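Local coordinates for protein succinylglutamate desuccinylase/aspartoacylase (Shewanella frigidimarina, PDB 3LWU) that binds a zinc ion and is probably a hydrolase of the succinylglutamate desuccinylase/aspartoacylase family acting on ester bonds, at residues S26-G31 / V41-F46; M47-S52 / G82-G87; L357-V362 / V381-F386; C203-I208 / T219-N224; D130-Y135 / T242-S247. All blocks are in the same frame, centred on the assembly; numbering follows the deposited sequence.

Contact 1 (S26-G31 / V41-F46)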
# COMPACT_ATOMS: atom_id res chain seq x y z
N SER A 26 -1.32 4.20 -33.06
CA SER A 26 -0.31 5.17 -32.63
C SER A 26 -0.21 5.11 -31.12
O SER A 26 -0.76 4.19 -30.49
CB SER A 26 -0.65 6.58 -33.12
OG SER A 26 -1.95 6.93 -32.71
N SER A 27 0.49 6.08 -30.53
CA SER A 27 0.54 6.14 -29.08
C SER A 27 0.70 7.56 -28.57
O SER A 27 1.15 8.42 -29.29
CB SER A 27 1.60 5.18 -28.54
OG SER A 27 2.89 5.71 -28.64
N VAL A 28 0.24 7.81 -27.35
CA VAL A 28 0.27 9.14 -26.76
C VAL A 28 0.95 9.06 -25.40
O VAL A 28 0.65 8.16 -24.59
CB VAL A 28 -1.13 9.68 -26.57
CG1 VAL A 28 -1.09 10.94 -25.73
CG2 VAL A 28 -1.74 10.02 -27.93
N GLN A 29 1.86 10.00 -25.15
CA GLN A 29 2.56 10.04 -23.87
C GLN A 29 1.78 10.86 -22.85
O GLN A 29 1.48 12.02 -23.09
CB GLN A 29 3.97 10.58 -24.03
CG GLN A 29 4.81 10.36 -22.73
CD GLN A 29 6.29 10.75 -22.87
OE1 GLN A 29 6.89 10.59 -23.91
NE2 GLN A 29 6.86 11.27 -21.80
N VAL A 30 1.49 10.25 -21.71
CA VAL A 30 0.62 10.85 -20.70
C VAL A 30 1.32 11.24 -19.41
O VAL A 30 0.69 11.86 -18.55
CB VAL A 30 -0.61 9.97 -20.41
CG1 VAL A 30 -1.47 9.83 -21.73
CG2 VAL A 30 -0.26 8.57 -19.79
N GLY A 31 2.61 10.88 -19.29
CA GLY A 31 3.40 11.15 -18.12
C GLY A 31 4.75 10.45 -18.21
O GLY A 31 5.10 9.93 -19.26
N VAL A 41 -0.13 5.50 -23.77
CA VAL A 41 -1.43 4.91 -24.05
C VAL A 41 -1.48 4.60 -25.53
O VAL A 41 -1.17 5.46 -26.34
CB VAL A 41 -2.55 5.89 -23.71
CG1 VAL A 41 -3.91 5.34 -24.13
CG2 VAL A 41 -2.51 6.22 -22.20
N PRO A 42 -1.88 3.36 -25.90
CA PRO A 42 -2.02 2.98 -27.30
C PRO A 42 -3.34 3.51 -27.85
O PRO A 42 -4.35 3.47 -27.17
CB PRO A 42 -2.01 1.45 -27.25
CG PRO A 42 -2.52 1.09 -25.89
CD PRO A 42 -2.13 2.23 -24.98
N ILE A 43 -3.30 4.04 -29.07
CA ILE A 43 -4.43 4.64 -29.74
C ILE A 43 -4.63 3.89 -31.07
O ILE A 43 -3.67 3.66 -31.84
CB ILE A 43 -4.21 6.17 -29.97
CG1 ILE A 43 -3.94 6.91 -28.62
CG2 ILE A 43 -5.38 6.82 -30.71
CD1 ILE A 43 -5.10 6.92 -27.65
N TYR A 44 -5.88 3.50 -31.32
CA TYR A 44 -6.30 2.82 -32.53
C TYR A 44 -7.36 3.70 -33.15
O TYR A 44 -8.28 4.17 -32.48
CB TYR A 44 -6.92 1.45 -32.20
CG TYR A 44 -5.95 0.49 -31.58
CD1 TYR A 44 -5.04 -0.20 -32.35
CD2 TYR A 44 -5.90 0.30 -30.20
CE1 TYR A 44 -4.11 -1.11 -31.77
CE2 TYR A 44 -4.96 -0.59 -29.61
CZ TYR A 44 -4.07 -1.29 -30.42
OH TYR A 44 -3.19 -2.19 -29.87
N SER A 45 -7.23 3.91 -34.45
CA SER A 45 -8.16 4.76 -35.16
C SER A 45 -8.74 4.05 -36.39
O SER A 45 -7.98 3.58 -37.23
CB SER A 45 -7.43 6.06 -35.56
OG SER A 45 -8.27 6.81 -36.41
N PHE A 46 -10.07 3.93 -36.45
CA PHE A 46 -10.74 3.48 -37.66
C PHE A 46 -11.24 4.73 -38.38
O PHE A 46 -12.15 5.40 -37.91
CB PHE A 46 -11.93 2.55 -37.34
CG PHE A 46 -11.52 1.15 -36.86
CD1 PHE A 46 -11.16 0.92 -35.57
CD2 PHE A 46 -11.54 0.08 -37.73
CE1 PHE A 46 -10.78 -0.35 -35.16
CE2 PHE A 46 -11.20 -1.18 -37.33
CZ PHE A 46 -10.81 -1.40 -36.05
O HOH W 1 -3.99 5.96 -34.23
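Val28 and Ile43 stand on the same face of two antiparallel strands, and the packed part of the contact is here. Val28 CG2 meets Ile43 CG1 at 3.9 Å, the two side chains set obliquely. Next to them, Val30 CG1 lies 3.8 Å from Val41 CG2, the side chains nearly at right angles. Ile43 and Val30 also reach helix 170-182, at Met181 and Leu174. The backbone pairs Val28 with Val41 and Ser26 with Ile43, each by two hydrogen bonds. The shortest is Ser26 N to Ile43 O, 2.7 Å. Between these pairs Ser27 and Pro42 form a non-hydrogen-bonded pair, where Ser27 CA gives a C-H...O contact to Val41 O at 3.3 Å. The Ser26 end is looser and faces solvent. With chi1 at 54°, Ser26 OG swings back over Ile43 CB and is hydrogen-bonded to a water 2.7 Å away. That water also reaches Ile43 O, weakly. The arrangement is a beta hairpin of strands 24-32 and 38-46.

Contact 2 (M47-S52 / G82-G87)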
# COMPACT_ATOMS: atom_id res chain seq x y z
N MSE A 47 -10.63 5.05 -39.50
CA MSE A 47 -10.97 6.27 -40.25
C MSE A 47 -12.35 6.16 -40.80
O MSE A 47 -12.65 5.16 -41.40
CB MSE A 47 -10.14 6.39 -41.49
CG MSE A 47 -8.89 7.16 -41.36
SE MSE A 47 -8.24 7.25 -43.22
CE MSE A 47 -6.42 6.80 -42.58
N GLY A 48 -13.15 7.20 -40.68
CA GLY A 48 -14.44 7.22 -41.33
C GLY A 48 -14.31 7.56 -42.81
O GLY A 48 -13.44 8.32 -43.17
N SER A 49 -15.15 6.97 -43.65
CA SER A 49 -15.17 7.22 -45.11
C SER A 49 -16.04 8.42 -45.51
O SER A 49 -15.97 8.84 -46.65
CB SER A 49 -15.66 5.96 -45.86
OG SER A 49 -16.89 5.45 -45.34
N GLU A 50 -16.84 8.95 -44.59
CA GLU A 50 -17.70 10.13 -44.83
C GLU A 50 -17.32 11.25 -43.87
O GLU A 50 -17.49 11.12 -42.66
CB GLU A 50 -19.16 9.83 -44.48
CG GLU A 50 -20.03 9.20 -45.52
CD GLU A 50 -21.47 8.99 -44.99
OE1 GLU A 50 -21.82 9.53 -43.90
OE2 GLU A 50 -22.26 8.29 -45.67
N ASN A 51 -16.90 12.40 -44.39
CA ASN A 51 -16.63 13.56 -43.50
C ASN A 51 -17.95 14.03 -42.82
O ASN A 51 -17.95 14.73 -41.79
CB ASN A 51 -15.95 14.66 -44.31
CG ASN A 51 -15.12 14.10 -45.48
OD1 ASN A 51 -14.48 13.05 -45.34
ND2 ASN A 51 -15.15 14.77 -46.62
N SER A 52 -19.07 13.58 -43.38
CA SER A 52 -20.42 13.79 -42.81
C SER A 52 -20.67 13.18 -41.39
O SER A 52 -21.46 13.72 -40.58
CB SER A 52 -21.50 13.28 -43.81
N GLY A 82 -15.34 -5.82 -39.85
CA GLY A 82 -16.40 -6.20 -40.81
C GLY A 82 -17.56 -5.24 -41.03
O GLY A 82 -18.49 -5.56 -41.75
N TYR A 83 -17.54 -4.06 -40.41
CA TYR A 83 -18.57 -3.05 -40.63
C TYR A 83 -17.96 -1.88 -41.38
O TYR A 83 -16.75 -1.66 -41.29
CB TYR A 83 -19.17 -2.57 -39.30
CG TYR A 83 -20.01 -3.62 -38.62
CD1 TYR A 83 -21.28 -3.88 -39.06
CD2 TYR A 83 -19.53 -4.36 -37.55
CE1 TYR A 83 -22.07 -4.84 -38.47
CE2 TYR A 83 -20.32 -5.36 -36.96
CZ TYR A 83 -21.58 -5.57 -37.44
OH TYR A 83 -22.41 -6.51 -36.93
N GLN A 84 -18.77 -1.17 -42.16
CA GLN A 84 -18.29 -0.00 -42.84
C GLN A 84 -18.36 1.22 -41.93
O GLN A 84 -19.46 1.67 -41.54
CB GLN A 84 -19.10 0.24 -44.11
CG GLN A 84 -18.71 1.52 -44.81
CD GLN A 84 -19.24 1.55 -46.20
OE1 GLN A 84 -20.45 1.75 -46.43
NE2 GLN A 84 -18.35 1.38 -47.16
N VAL A 85 -17.19 1.79 -41.61
CA VAL A 85 -17.07 2.88 -40.69
C VAL A 85 -17.24 4.20 -41.46
O VAL A 85 -16.45 4.53 -42.34
CB VAL A 85 -15.72 2.83 -39.93
CG1 VAL A 85 -15.62 3.97 -38.91
CG2 VAL A 85 -15.56 1.47 -39.19
N LEU A 86 -18.28 4.94 -41.12
CA LEU A 86 -18.58 6.21 -41.78
C LEU A 86 -17.90 7.37 -41.05
O LEU A 86 -17.37 8.29 -41.69
CB LEU A 86 -20.08 6.44 -41.87
CG LEU A 86 -20.89 5.36 -42.63
CD1 LEU A 86 -22.39 5.69 -42.57
CD2 LEU A 86 -20.41 5.21 -44.08
N GLY A 87 -17.91 7.32 -39.71
CA GLY A 87 -17.30 8.37 -38.92
C GLY A 87 -16.07 7.87 -38.19
O GLY A 87 -15.99 6.69 -37.86
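Ser49 meets Val85 and Leu86 where the loop after strand 38-46 crosses the loop between helix 68-80 and strand 89-92, their touching parts running about 85° apart. Hydrogen bonds come first. Val85 O accepts twice from Ser49: from the backbone N at 3.1 Å and from the hydroxyl OG at 3.2 Å. The N-H comes in tilted 19° from the carbonyl plane, while OG sits above that plane. The hydroxyl gets there because chi1 of 51° places OG between the backbone N and the carbonyl carbon. One residue on, Glu50 N donates to Leu86 O at 3.0 Å, in the carbonyl plane and on a lone pair.

Close backbone contacts come next. Gly48 CA lies 3.1 Å from Leu86 O and makes a longer C-H...O contact to Val85 O. A side chain at Gly48 would point straight into Leu86 O and the carbonyl carbon of Gly87. Outside the pair, Gly48 N is bonded to Asp88 OD1.

The side chains add a thin layer of packing. Glu50 and Leu86 lie alongside each other, pointing the same way. Leu86 CD2 is 3.7 Å from Ser49 OG and 3.9 Å from Glu50 OE2, and it also touches Glu50 CD. The contact is held by two backbone N-H groups and one hydroxyl, with two neighbouring carbonyls as the acceptors.

Contact 3 (L357-V362 / V381-F386)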
# COMPACT_ATOMS: atom_id res chain seq x y z
N LEU A 357 -33.14 -3.06 4.38
CA LEU A 357 -33.41 -1.64 4.09
C LEU A 357 -34.89 -1.37 4.25
O LEU A 357 -35.71 -2.27 4.05
CB LEU A 357 -32.99 -1.27 2.67
CG LEU A 357 -31.49 -1.42 2.44
CD1 LEU A 357 -31.07 -0.99 1.04
CD2 LEU A 357 -30.68 -0.65 3.52
N PRO A 358 -35.26 -0.12 4.59
CA PRO A 358 -36.69 0.21 4.80
C PRO A 358 -37.52 0.48 3.52
O PRO A 358 -38.74 0.59 3.62
CB PRO A 358 -36.64 1.47 5.68
CG PRO A 358 -35.28 2.13 5.29
CD PRO A 358 -34.34 0.94 5.06
N MSE A 359 -36.89 0.58 2.36
CA MSE A 359 -37.60 0.77 1.08
C MSE A 359 -37.16 -0.29 0.05
O MSE A 359 -36.09 -0.90 0.20
CB MSE A 359 -37.34 2.19 0.55
CG MSE A 359 -35.98 2.38 -0.17
SE MSE A 359 -34.43 2.32 1.00
CE MSE A 359 -34.88 4.09 1.80
N ASP A 360 -37.97 -0.49 -0.97
CA ASP A 360 -37.58 -1.36 -2.08
C ASP A 360 -36.41 -0.73 -2.83
O ASP A 360 -36.33 0.48 -2.98
CB ASP A 360 -38.72 -1.59 -3.08
CG ASP A 360 -39.91 -2.27 -2.47
OD1 ASP A 360 -39.79 -2.86 -1.37
OD2 ASP A 360 -40.99 -2.17 -3.09
N CYS A 361 -35.51 -1.56 -3.31
CA CYS A 361 -34.39 -1.04 -4.08
C CYS A 361 -33.94 -2.05 -5.09
O CYS A 361 -34.40 -3.18 -5.07
CB CYS A 361 -33.25 -0.65 -3.14
SG CYS A 361 -32.34 -2.01 -2.38
N VAL A 362 -33.05 -1.62 -5.99
CA VAL A 362 -32.25 -2.53 -6.81
C VAL A 362 -30.80 -2.33 -6.43
O VAL A 362 -30.19 -1.31 -6.78
CB VAL A 362 -32.49 -2.28 -8.33
CG1 VAL A 362 -31.62 -3.15 -9.19
CG2 VAL A 362 -33.99 -2.47 -8.68
N VAL A 381 -27.32 1.26 -4.04
CA VAL A 381 -28.60 0.75 -4.44
C VAL A 381 -29.43 1.87 -5.11
O VAL A 381 -29.35 3.04 -4.73
CB VAL A 381 -29.37 0.17 -3.23
CG1 VAL A 381 -28.51 -0.89 -2.46
CG2 VAL A 381 -29.87 1.29 -2.30
N MSE A 382 -30.21 1.50 -6.11
CA MSE A 382 -31.11 2.43 -6.76
C MSE A 382 -32.46 2.34 -6.06
O MSE A 382 -32.92 1.24 -5.71
CB MSE A 382 -31.30 2.07 -8.23
CG MSE A 382 -30.09 2.18 -9.09
SE MSE A 382 -30.61 1.71 -10.88
CE MSE A 382 -29.09 2.37 -11.84
N THR A 383 -33.08 3.49 -5.88
CA THR A 383 -34.42 3.56 -5.32
C THR A 383 -35.30 4.33 -6.33
O THR A 383 -34.79 4.98 -7.23
CB THR A 383 -34.42 4.27 -3.92
OG1 THR A 383 -33.94 5.61 -4.07
CG2 THR A 383 -33.50 3.56 -2.94
N ASN A 384 -36.62 4.24 -6.17
CA ASN A 384 -37.54 4.91 -7.09
C ASN A 384 -37.20 4.57 -8.55
O ASN A 384 -37.07 5.45 -9.41
CB ASN A 384 -37.52 6.42 -6.82
CG ASN A 384 -38.05 6.76 -5.43
OD1 ASN A 384 -39.00 6.15 -4.96
ND2 ASN A 384 -37.45 7.72 -4.77
N VAL A 385 -37.02 3.27 -8.80
CA VAL A 385 -36.65 2.75 -10.11
C VAL A 385 -37.90 2.68 -10.97
O VAL A 385 -38.99 2.48 -10.47
CB VAL A 385 -35.99 1.35 -9.97
CG1 VAL A 385 -35.61 0.77 -11.31
CG2 VAL A 385 -34.76 1.44 -9.09
N PHE A 386 -37.73 2.86 -12.27
CA PHE A 386 -38.81 2.78 -13.24
C PHE A 386 -38.32 2.23 -14.58
O PHE A 386 -37.13 2.35 -14.90
CB PHE A 386 -39.43 4.17 -13.45
CG PHE A 386 -38.42 5.26 -13.67
CD1 PHE A 386 -37.89 5.50 -14.93
CD2 PHE A 386 -38.02 6.07 -12.62
CE1 PHE A 386 -36.96 6.52 -15.14
CE2 PHE A 386 -37.10 7.11 -12.82
CZ PHE A 386 -36.56 7.32 -14.08
O HOH W 2 -37.47 2.58 -4.04
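Cys361 points its side chain at Val381, and its sulfur rests on the valine's branch point, SG to CB 3.8 Å. A chi1 of 72° turns the sulfur toward Val381. Leu357 reaches the same valine from further along, CD1 to CG2 at 4.2 Å. Val362 goes to the other face. Its CG2 meets Val385 CG2 at 4.0 Å, the two side chains crossing at about a right angle. Met359, a selenomethionine, bends at chi2 and chi3, and its CG touches the methyl CG2 of Thr383 at 3.9 Å. The hydroxyl of that threonine bonds to Asp309 O instead.

The backbone holds these groups in place. Val362 and Met382, also a selenomethionine, form an antiparallel hydrogen-bonded pair: Val362 N to Met382 O and Met382 N to Val362 O are each 2.9 Å. Past the pair the segments separate. A water fills in there, donating to Asp360 O at 2.6 Å and accepting from Asn384 N.

The pair joins the start of strand 362-366 to strand 377-382. Met382 extends away from the pair onto Tyr218 and Leu220 of strand 218-222. Strand 310-314 borders strand 377-382 through the Val381 to Lys311 backbone bond. On the Leu357, Met359 and Val381 side, Phe166 of the third subunit packs against the contact.

Contact 4 (C203-I208 / T219-N224)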
# COMPACT_ATOMS: atom_id res chain seq x y z
N CYS A 203 -25.92 8.36 -17.69
CA CYS A 203 -26.45 9.02 -18.91
C CYS A 203 -27.00 10.39 -18.57
O CYS A 203 -27.89 10.49 -17.75
CB CYS A 203 -27.58 8.17 -19.46
SG CYS A 203 -28.30 8.67 -21.02
N PRO A 204 -26.48 11.45 -19.20
CA PRO A 204 -27.15 12.72 -18.92
C PRO A 204 -28.63 12.78 -19.32
O PRO A 204 -29.09 12.11 -20.25
CB PRO A 204 -26.34 13.73 -19.74
CG PRO A 204 -25.57 12.93 -20.72
CD PRO A 204 -25.32 11.62 -20.08
N GLU A 205 -29.35 13.62 -18.57
CA GLU A 205 -30.78 13.79 -18.69
C GLU A 205 -31.18 14.05 -20.14
O GLU A 205 -32.14 13.44 -20.65
CB GLU A 205 -31.21 15.00 -17.81
CG GLU A 205 -32.47 14.86 -16.91
CD GLU A 205 -32.38 15.74 -15.61
OE1 GLU A 205 -31.74 15.36 -14.57
OE2 GLU A 205 -32.98 16.84 -15.66
N TYR A 206 -30.44 14.94 -20.81
CA TYR A 206 -30.79 15.32 -22.18
C TYR A 206 -30.68 14.18 -23.19
O TYR A 206 -31.19 14.31 -24.28
CB TYR A 206 -29.98 16.54 -22.68
CG TYR A 206 -28.52 16.25 -23.01
CD1 TYR A 206 -28.13 15.75 -24.27
CD2 TYR A 206 -27.51 16.48 -22.06
CE1 TYR A 206 -26.74 15.48 -24.56
CE2 TYR A 206 -26.15 16.25 -22.33
CZ TYR A 206 -25.76 15.75 -23.56
OH TYR A 206 -24.41 15.50 -23.77
N ASP A 207 -30.04 13.08 -22.82
CA ASP A 207 -29.73 12.02 -23.77
C ASP A 207 -30.27 10.67 -23.31
O ASP A 207 -29.77 9.63 -23.70
CB ASP A 207 -28.22 11.93 -23.94
CG ASP A 207 -27.80 11.70 -25.39
OD1 ASP A 207 -28.67 11.40 -26.28
OD2 ASP A 207 -26.59 11.86 -25.66
N ILE A 208 -31.33 10.70 -22.52
CA ILE A 208 -31.89 9.49 -21.95
C ILE A 208 -32.33 8.53 -23.06
O ILE A 208 -32.23 7.32 -22.91
CB ILE A 208 -33.04 9.83 -20.95
CG1 ILE A 208 -33.39 8.60 -20.11
CG2 ILE A 208 -34.28 10.41 -21.67
CD1 ILE A 208 -32.13 7.94 -19.37
N THR A 219 -29.76 2.28 -15.82
CA THR A 219 -29.22 3.59 -16.15
C THR A 219 -29.48 4.63 -15.04
O THR A 219 -30.60 4.78 -14.55
CB THR A 219 -29.91 4.13 -17.42
OG1 THR A 219 -29.67 3.24 -18.50
CG2 THR A 219 -29.40 5.53 -17.78
N LEU A 220 -28.44 5.36 -14.68
CA LEU A 220 -28.52 6.51 -13.80
C LEU A 220 -28.61 7.78 -14.64
O LEU A 220 -27.75 8.04 -15.48
CB LEU A 220 -27.28 6.57 -12.90
CG LEU A 220 -27.23 5.39 -11.94
CD1 LEU A 220 -25.81 5.02 -11.55
CD2 LEU A 220 -28.09 5.67 -10.75
N ILE A 221 -29.64 8.57 -14.41
CA ILE A 221 -29.88 9.78 -15.18
C ILE A 221 -29.25 10.90 -14.42
O ILE A 221 -29.68 11.21 -13.34
CB ILE A 221 -31.40 10.05 -15.35
CG1 ILE A 221 -32.09 8.81 -15.92
CG2 ILE A 221 -31.60 11.23 -16.25
CD1 ILE A 221 -33.62 8.89 -16.00
N ILE A 222 -28.21 11.50 -14.99
CA ILE A 222 -27.44 12.52 -14.29
C ILE A 222 -27.79 13.95 -14.79
O ILE A 222 -28.16 14.14 -15.94
CB ILE A 222 -25.93 12.22 -14.35
CG1 ILE A 222 -25.34 12.42 -15.74
CG2 ILE A 222 -25.66 10.76 -13.90
CD1 ILE A 222 -23.85 12.09 -15.83
N PRO A 223 -27.72 14.94 -13.89
CA PRO A 223 -27.98 16.33 -14.29
C PRO A 223 -26.76 17.00 -14.93
O PRO A 223 -25.72 16.36 -15.16
CB PRO A 223 -28.30 17.00 -12.94
CG PRO A 223 -27.39 16.29 -11.98
CD PRO A 223 -27.33 14.85 -12.47
N ASN A 224 -26.92 18.29 -15.21
CA ASN A 224 -25.90 19.16 -15.78
C ASN A 224 -25.00 19.70 -14.68
O ASN A 224 -25.28 20.75 -14.12
CB ASN A 224 -26.57 20.34 -16.48
CG ASN A 224 -25.57 21.22 -17.20
OD1 ASN A 224 -24.37 20.88 -17.27
ND2 ASN A 224 -26.06 22.33 -17.78
O HOH W 3 -30.59 13.39 -12.56
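Cys203 and Ile221 pair across two parallel strands, 196-204 and 218-222, within the catalytic alpha/beta region. Three backbone bonds alternate between the strands. Cys203 N donates to Leu220 O at 2.9 Å, almost in line with the carbonyl bond. Ile222 N donates to Cys203 O from above its carbonyl plane. Glu205 N then reaches Ile222 O at 2.9 Å, just where segment 203-208 leaves the strand.

Side chains fill the face shared by Cys203 and Ile221. Cys203 CB touches Thr219 CG2 at 3.6 Å. Ile221 uses both its branches. CG1 meets Ile208 CD1 at 3.6 Å, and CG2, anti to the backbone N, rests on Glu205 CA, also at 3.6 Å. Cutting Ile221 back to an alanine would take away the main partner of Ile208 CD1 and is likely to open a gap beside Glu205 CA and CG. On the other face, Ile222 CG1 lies over Pro204.

The next shell sets these groups. A 3-10 turn at Glu205 and Tyr206, with Asp207 N bonded to Pro204 O, brings Ile208 back over Ile221. Tyr206 packs edge-to-face with Trp239 of helix 230-247, and its OH bonds to Val256 O. At the outer end one water donates to Ile221 O, at an unusually short distance, and to Glu205 OE1 at 3.0 Å.

Contact 5 (D130-Y135 / T242-S247)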
# COMPACT_ATOMS: atom_id res chain seq x y z
N ASP A 130 -16.85 31.64 -20.15
CA ASP A 130 -17.74 32.78 -20.03
C ASP A 130 -18.67 32.71 -21.23
O ASP A 130 -18.33 33.14 -22.35
CB ASP A 130 -16.97 34.09 -19.99
CG ASP A 130 -17.88 35.31 -19.97
OD1 ASP A 130 -19.14 35.21 -20.07
OD2 ASP A 130 -17.30 36.40 -19.85
N ILE A 131 -19.85 32.15 -20.98
CA ILE A 131 -20.68 31.67 -22.07
C ILE A 131 -21.39 32.81 -22.77
O ILE A 131 -21.50 32.78 -23.98
CB ILE A 131 -21.69 30.57 -21.61
CG1 ILE A 131 -22.41 29.99 -22.84
CG2 ILE A 131 -22.69 31.13 -20.59
CD1 ILE A 131 -21.46 29.44 -23.91
N GLN A 132 -21.84 33.80 -22.00
CA GLN A 132 -22.48 35.00 -22.56
C GLN A 132 -21.52 35.70 -23.53
O GLN A 132 -21.91 36.11 -24.62
CB GLN A 132 -22.90 36.02 -21.47
CG GLN A 132 -23.55 35.45 -20.18
CD GLN A 132 -23.55 36.47 -19.02
OE1 GLN A 132 -22.68 36.44 -18.14
NE2 GLN A 132 -24.52 37.39 -19.04
N ASN A 133 -20.28 35.84 -23.10
CA ASN A 133 -19.26 36.53 -23.89
C ASN A 133 -18.84 35.75 -25.13
O ASN A 133 -18.78 36.31 -26.24
CB ASN A 133 -18.03 36.78 -23.02
CG ASN A 133 -17.07 37.75 -23.67
OD1 ASN A 133 -17.24 38.96 -23.55
ND2 ASN A 133 -16.07 37.23 -24.38
N TRP A 134 -18.56 34.45 -24.95
CA TRP A 134 -18.09 33.62 -26.04
C TRP A 134 -19.14 33.60 -27.15
O TRP A 134 -18.81 33.75 -28.35
CB TRP A 134 -17.72 32.18 -25.57
CG TRP A 134 -17.03 31.43 -26.68
CD1 TRP A 134 -15.68 31.34 -26.90
CD2 TRP A 134 -17.65 30.72 -27.78
NE1 TRP A 134 -15.42 30.61 -28.04
CE2 TRP A 134 -16.61 30.22 -28.59
CE3 TRP A 134 -18.97 30.44 -28.13
CZ2 TRP A 134 -16.86 29.49 -29.75
CZ3 TRP A 134 -19.22 29.70 -29.28
CH2 TRP A 134 -18.17 29.24 -30.07
N TYR A 135 -20.40 33.43 -26.73
CA TYR A 135 -21.56 33.36 -27.64
C TYR A 135 -21.77 34.66 -28.40
O TYR A 135 -22.09 34.62 -29.59
CB TYR A 135 -22.85 32.98 -26.88
CG TYR A 135 -24.11 32.86 -27.74
CD1 TYR A 135 -24.46 31.64 -28.34
CD2 TYR A 135 -24.97 33.95 -27.94
CE1 TYR A 135 -25.61 31.51 -29.13
CE2 TYR A 135 -26.14 33.83 -28.73
CZ TYR A 135 -26.44 32.60 -29.32
OH TYR A 135 -27.58 32.46 -30.09
N THR A 242 -25.80 25.10 -25.20
CA THR A 242 -27.15 24.87 -25.72
C THR A 242 -28.25 25.57 -24.89
O THR A 242 -29.12 26.24 -25.47
CB THR A 242 -27.47 23.36 -25.81
OG1 THR A 242 -26.42 22.67 -26.50
CG2 THR A 242 -28.80 23.13 -26.52
N GLU A 243 -28.25 25.38 -23.57
CA GLU A 243 -29.23 26.06 -22.70
C GLU A 243 -29.10 27.56 -22.89
O GLU A 243 -30.13 28.27 -23.02
CB GLU A 243 -29.06 25.69 -21.22
CG GLU A 243 -29.50 24.26 -20.88
CD GLU A 243 -28.94 23.76 -19.54
OE1 GLU A 243 -28.61 24.60 -18.68
OE2 GLU A 243 -28.82 22.52 -19.36
N TYR A 244 -27.87 28.07 -22.94
CA TYR A 244 -27.71 29.50 -23.18
C TYR A 244 -28.28 29.90 -24.54
O TYR A 244 -29.09 30.82 -24.60
CB TYR A 244 -26.27 30.02 -23.03
CG TYR A 244 -26.23 31.54 -23.19
CD1 TYR A 244 -26.61 32.38 -22.14
CD2 TYR A 244 -25.85 32.12 -24.40
CE1 TYR A 244 -26.61 33.80 -22.29
CE2 TYR A 244 -25.84 33.49 -24.56
CZ TYR A 244 -26.22 34.33 -23.51
OH TYR A 244 -26.19 35.70 -23.71
N ALA A 245 -27.89 29.24 -25.62
CA ALA A 245 -28.42 29.60 -26.95
C ALA A 245 -29.95 29.59 -26.98
O ALA A 245 -30.57 30.53 -27.49
CB ALA A 245 -27.86 28.71 -28.03
N THR A 246 -30.56 28.54 -26.42
CA THR A 246 -32.02 28.45 -26.26
C THR A 246 -32.61 29.69 -25.54
O THR A 246 -33.70 30.15 -25.89
CB THR A 246 -32.46 27.13 -25.54
OG1 THR A 246 -32.20 26.01 -26.40
CG2 THR A 246 -33.96 27.13 -25.20
N SER A 247 -31.88 30.24 -24.56
CA SER A 247 -32.32 31.48 -23.87
C SER A 247 -32.22 32.73 -24.76
O SER A 247 -32.76 33.78 -24.41
CB SER A 247 -31.58 31.69 -22.54
OG SER A 247 -30.29 32.26 -22.73
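Tyr244 is the bump of this contact, and the hollow is made by Ile131, Gln132 and Tyr135 at the N-terminal end of helix 131-138. The two short helix segments run 69° apart, and the closest approach of their axes is 10.5 Å. With CG anti to the backbone N (chi1 -175°), the Tyr244 ring reaches across to the other helix. Its edge points at the face of Tyr135 in a T-shaped stack, centroids 5.3 Å apart and planes at 76°. The closest atoms are Tyr244 CE2 and Tyr135 CD2, 3.5 Å. One face of the Tyr244 ring lies against the backbone of Gln132, whose CA is 3.9 Å from CZ. At the base of the ring, Ile131 CG1 fills in against Tyr244 CB at 3.9 Å, the two side chains sliding past each other in opposite directions. Tyr135 CE1 in turn comes beside CB of Ala245, a small residue, at 3.8 Å. Leu241, one turn earlier in helix 230-247, also touches Ile131 and Tyr135.

A serine in place of Tyr244 would probably open a gap between the helices and leave the face of Tyr135 without its ring partner.

No hydrogen bond crosses between the segments. The chemistry is aromatic and apolar, so the fit depends on shape and ring orientation.

How the contacts relate
From the N terminus, contact 1 closes the short hairpin loop between strands 24-32 and 38-46. Contact 2 begins as that second strand ends, and Phe46 O touches Val85 CG1 between the two. It closes a loop that holds strand 56-60 and helix 68-80. Contact 5 spans the longest loop, from 130-135 to 242-247. Contact 4 is nested inside it, closing the connection between strands 196-204 and 218-222. Asn224 and Glu243 probably hydrogen-bond between these two. Contact 3 comes last, joining strands near the C terminus. Phe386 CZ packs on Ile221 CD1, tying it to contact 4. No two contacts cross in the chain.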